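Local coordinates for CDC48 domain-containing protein (Pyrococcus horikoshii, PDB 4UZR) that is of unknown function but builds 12-bladed beta-propeller rings as hexamers that pair into a dodecamer, and may bind ATP, at residues S2-K7 / V51-S56. Sequence-based numbering, arbitrary orientation.
Sequences SELKLK and VQAYPS
Lys-5 NZ donates a hydrogen bond to the flat amide of Gln-52 at OE1 (3.2 Å), arriving almost head-on to the carbonyl (C=O...N 164°), and Tyr-113 of a neighbouring subunit packs on Gln-52. Glu-3 OE1 stands obliquely to the Tyr-54 ring on the same face, only loosely near it. Lys-5 and Gln-52 run side by side: the lysine chain, extended beyond CG, keeps CD 3.6 Å from Gln-52 OE1. An alanine in place of Lys-5 would probably leave Gln-52 OE1 without its ammonium donor and the amide freer to turn. Strands 3-7 and 52-54 pair antiparallel; strand 3-8, also bonded to 65-69, lies between that strand and 44-54 in a mixed four-stranded sheet, consistent with a beta-clam N-terminal domain. Glu-3 N gives a bent bond to Tyr-54 O (N-H...O 139°), whereas Tyr-54 N meets Glu-3 O almost straight (N-H...O 173°); Lys-5 and Gln-52 exchange a second pair of backbone bonds. Opposite Lys-5 the second strand spends two residues, Val-51 and Gln-52, in a classic beta bulge. With CG2 beside its own backbone N, Val-51 brings that methyl to Lys-7 CG at 3.6 Å, the two side chains crossing nearly at right angles. On the face away from Gln-52, Leu-4 CD2 touches Ala-53 CB at 3.9 Å, and Leu-58 packs against Leu-4.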
ATOM      1  N   SER A   2       9.145  23.015  39.477  1.00112.32           N
ATOM      2  CA  SER A   2      10.490  22.599  39.099  1.00107.87           C
ATOM      3  C   SER A   2      10.545  21.083  38.929  1.00100.68           C
ATOM      4  O   SER A   2      10.435  20.337  39.901  1.00 77.41           O
ATOM      5  CB  SER A   2      11.502  23.065  40.149  1.00111.76           C
ATOM      6  OG  SER A   2      12.833  22.864  39.710  1.00109.72           O
ATOM      7  N   GLU A   3      10.726  20.636  37.690  1.00 93.55           N
ATOM      8  CA  GLU A   3      10.669  19.213  37.369  1.00 91.99           C
ATOM      9  C   GLU A   3      11.697  18.793  36.321  1.00 91.27           C
ATOM     10  O   GLU A   3      11.869  19.461  35.296  1.00 98.57           O
ATOM     11  CB  GLU A   3       9.269  18.829  36.887  1.00105.50           C
ATOM     12  CG  GLU A   3       8.283  18.517  38.003  1.00124.73           C
ATOM     13  CD  GLU A   3       6.888  18.224  37.483  1.00140.53           C
ATOM     14  OE1 GLU A   3       6.665  18.370  36.263  1.00145.44           O
ATOM     15  OE2 GLU A   3       6.011  17.860  38.297  1.00148.51           O
ATOM     16  N   LEU A   4      12.372  17.679  36.585  1.00 83.54           N
ATOM     17  CA  LEU A   4      13.325  17.106  35.641  1.00 81.62           C
ATOM     18  C   LEU A   4      12.936  15.683  35.247  1.00 75.91           C
ATOM     19  O   LEU A   4      12.745  14.818  36.102  1.00 68.50           O
ATOM     20  CB  LEU A   4      14.739  17.110  36.225  1.00 86.11           C
ATOM     21  CG  LEU A   4      15.495  18.440  36.222  1.00 87.52           C
ATOM     22  CD1 LEU A   4      16.905  18.253  36.763  1.00 80.28           C
ATOM     23  CD2 LEU A   4      15.528  19.040  34.826  1.00 80.04           C
ATOM     24  N   LYS A   5      12.826  15.449  33.945  1.00 80.70           N
ATOM     25  CA  LYS A   5      12.581  14.117  33.412  1.00 70.33           C
ATOM     26  C   LYS A   5      13.809  13.680  32.628  1.00 70.78           C
ATOM     27  O   LYS A   5      14.134  14.266  31.585  1.00 73.13           O
ATOM     28  CB  LYS A   5      11.336  14.107  32.523  1.00 60.52           C
ATOM     29  CG  LYS A   5      10.039  14.330  33.288  1.00 73.96           C
ATOM     30  CD  LYS A   5       8.828  14.304  32.370  1.00 80.91           C
ATOM     31  CE  LYS A   5       7.540  14.461  33.165  1.00 90.04           C
ATOM     32  NZ  LYS A   5       6.464  15.125  32.377  1.00104.27           N
ATOM     33  N   LEU A   6      14.475  12.646  33.144  1.00 67.41           N
ATOM     34  CA  LEU A   6      15.772  12.203  32.645  1.00 73.58           C
ATOM     35  C   LEU A   6      15.771  10.737  32.228  1.00 68.55           C
ATOM     36  O   LEU A   6      14.901   9.965  32.633  1.00 60.89           O
ATOM     37  CB  LEU A   6      16.825  12.368  33.741  1.00 73.49           C
ATOM     38  CG  LEU A   6      16.951  13.714  34.450  1.00 77.62           C
ATOM     39  CD1 LEU A   6      17.858  13.568  35.660  1.00 62.34           C
ATOM     40  CD2 LEU A   6      17.483  14.769  33.498  1.00 92.86           C
ATOM     41  N   LYS A   7      16.772  10.360  31.437  1.00 75.41           N
ATOM     42  CA  LYS A   7      17.001   8.964  31.076  1.00 72.65           C
ATOM     43  C   LYS A   7      18.455   8.755  30.660  1.00 63.95           C
ATOM     44  O   LYS A   7      19.057   9.624  30.030  1.00 70.57           O
ATOM     45  CB  LYS A   7      16.053   8.521  29.955  1.00 73.47           C
ATOM     46  CG  LYS A   7      16.369   9.083  28.578  1.00 84.06           C
ATOM     47  CD  LYS A   7      15.373   8.587  27.538  1.00 91.00           C
ATOM     48  CE  LYS A   7      15.580   9.274  26.196  1.00 91.55           C
ATOM     49  NZ  LYS A   7      15.957   8.311  25.124  1.00 98.03           N
ATOM     50  N   VAL A  51      15.135  14.499  29.090  1.00 70.77           N
ATOM     51  CA  VAL A  51      13.948  14.282  28.272  1.00 69.37           C
ATOM     52  C   VAL A  51      13.051  15.506  28.333  1.00 79.64           C
ATOM     53  O   VAL A  51      12.531  15.959  27.312  1.00 93.39           O
ATOM     54  CB  VAL A  51      13.159  13.041  28.730  1.00 68.00           C
ATOM     55  CG1 VAL A  51      11.904  12.864  27.888  1.00 60.19           C
ATOM     56  CG2 VAL A  51      14.034  11.806  28.655  1.00 69.10           C
ATOM     57  N   GLN A  52      12.879  16.048  29.534  1.00 71.58           N
ATOM     58  CA  GLN A  52      12.124  17.289  29.671  1.00 74.83           C
ATOM     59  C   GLN A  52      12.527  18.080  30.908  1.00 83.07           C
ATOM     60  O   GLN A  52      12.771  17.515  31.967  1.00 85.64           O
ATOM     61  CB  GLN A  52      10.615  17.023  29.677  1.00 84.08           C
ATOM     62  CG  GLN A  52       9.766  18.290  29.616  1.00100.55           C
ATOM     63  CD  GLN A  52       8.276  18.006  29.622  1.00103.57           C
ATOM     64  OE1 GLN A  52       7.820  17.034  30.225  1.00107.58           O
ATOM     65  NE2 GLN A  52       7.507  18.860  28.955  1.00 97.09           N
ATOM     66  N   ALA A  53      12.601  19.397  30.761  1.00 82.24           N
ATOM     67  CA  ALA A  53      12.839  20.272  31.897  1.00 77.88           C
ATOM     68  C   ALA A  53      11.668  21.234  32.004  1.00 84.21           C
ATOM     69  O   ALA A  53      11.402  22.000  31.079  1.00 87.19           O
ATOM     70  CB  ALA A  53      14.144  21.028  31.725  1.00 69.17           C
ATOM     71  N   TYR A  54      10.955  21.186  33.126  1.00 81.22           N
ATOM     72  CA  TYR A  54       9.806  22.065  33.313  1.00 95.93           C
ATOM     73  C   TYR A  54       9.972  22.971  34.527  1.00 99.09           C
ATOM     74  O   TYR A  54       9.876  22.519  35.667  1.00 97.22           O
ATOM     75  CB  TYR A  54       8.509  21.262  33.426  1.00109.15           C
ATOM     76  CG  TYR A  54       7.259  22.120  33.390  1.00126.29           C
ATOM     77  CD1 TYR A  54       6.730  22.563  32.184  1.00130.55           C
ATOM     78  CD2 TYR A  54       6.609  22.486  34.563  1.00131.34           C
ATOM     79  CE1 TYR A  54       5.590  23.347  32.147  1.00134.98           C
ATOM     80  CE2 TYR A  54       5.467  23.269  34.536  1.00134.31           C
ATOM     81  CZ  TYR A  54       4.963  23.697  33.324  1.00135.63           C
ATOM     82  OH  TYR A  54       3.828  24.477  33.291  1.00138.50           O
ATOM     83  N   PRO A  55      10.220  24.263  34.279  1.00 97.96           N
ATOM     84  CA  PRO A  55      10.331  24.827  32.930  1.00105.59           C
ATOM     85  C   PRO A  55      11.752  24.714  32.379  1.00105.33           C
ATOM     86  O   PRO A  55      12.628  24.168  33.046  1.00103.98           O
ATOM     87  CB  PRO A  55       9.941  26.296  33.133  1.00109.72           C
ATOM     88  CG  PRO A  55      10.008  26.541  34.630  1.00 92.38           C
ATOM     89  CD  PRO A  55      10.440  25.283  35.311  1.00 87.28           C
ATOM     90  N   SER A  56      11.969  25.207  31.165  1.00103.80           N
ATOM     91  CA  SER A  56      13.300  25.191  30.565  1.00103.82           C
ATOM     92  C   SER A  56      13.617  26.555  29.956  1.00111.59           C
ATOM     93  O   SER A  56      12.860  27.052  29.124  1.00111.26           O
ATOM     94  CB  SER A  56      13.397  24.087  29.508  1.00 93.38           C
ATOM     95  OG  SER A  56      14.559  24.225  28.711  1.00 93.32           O
TER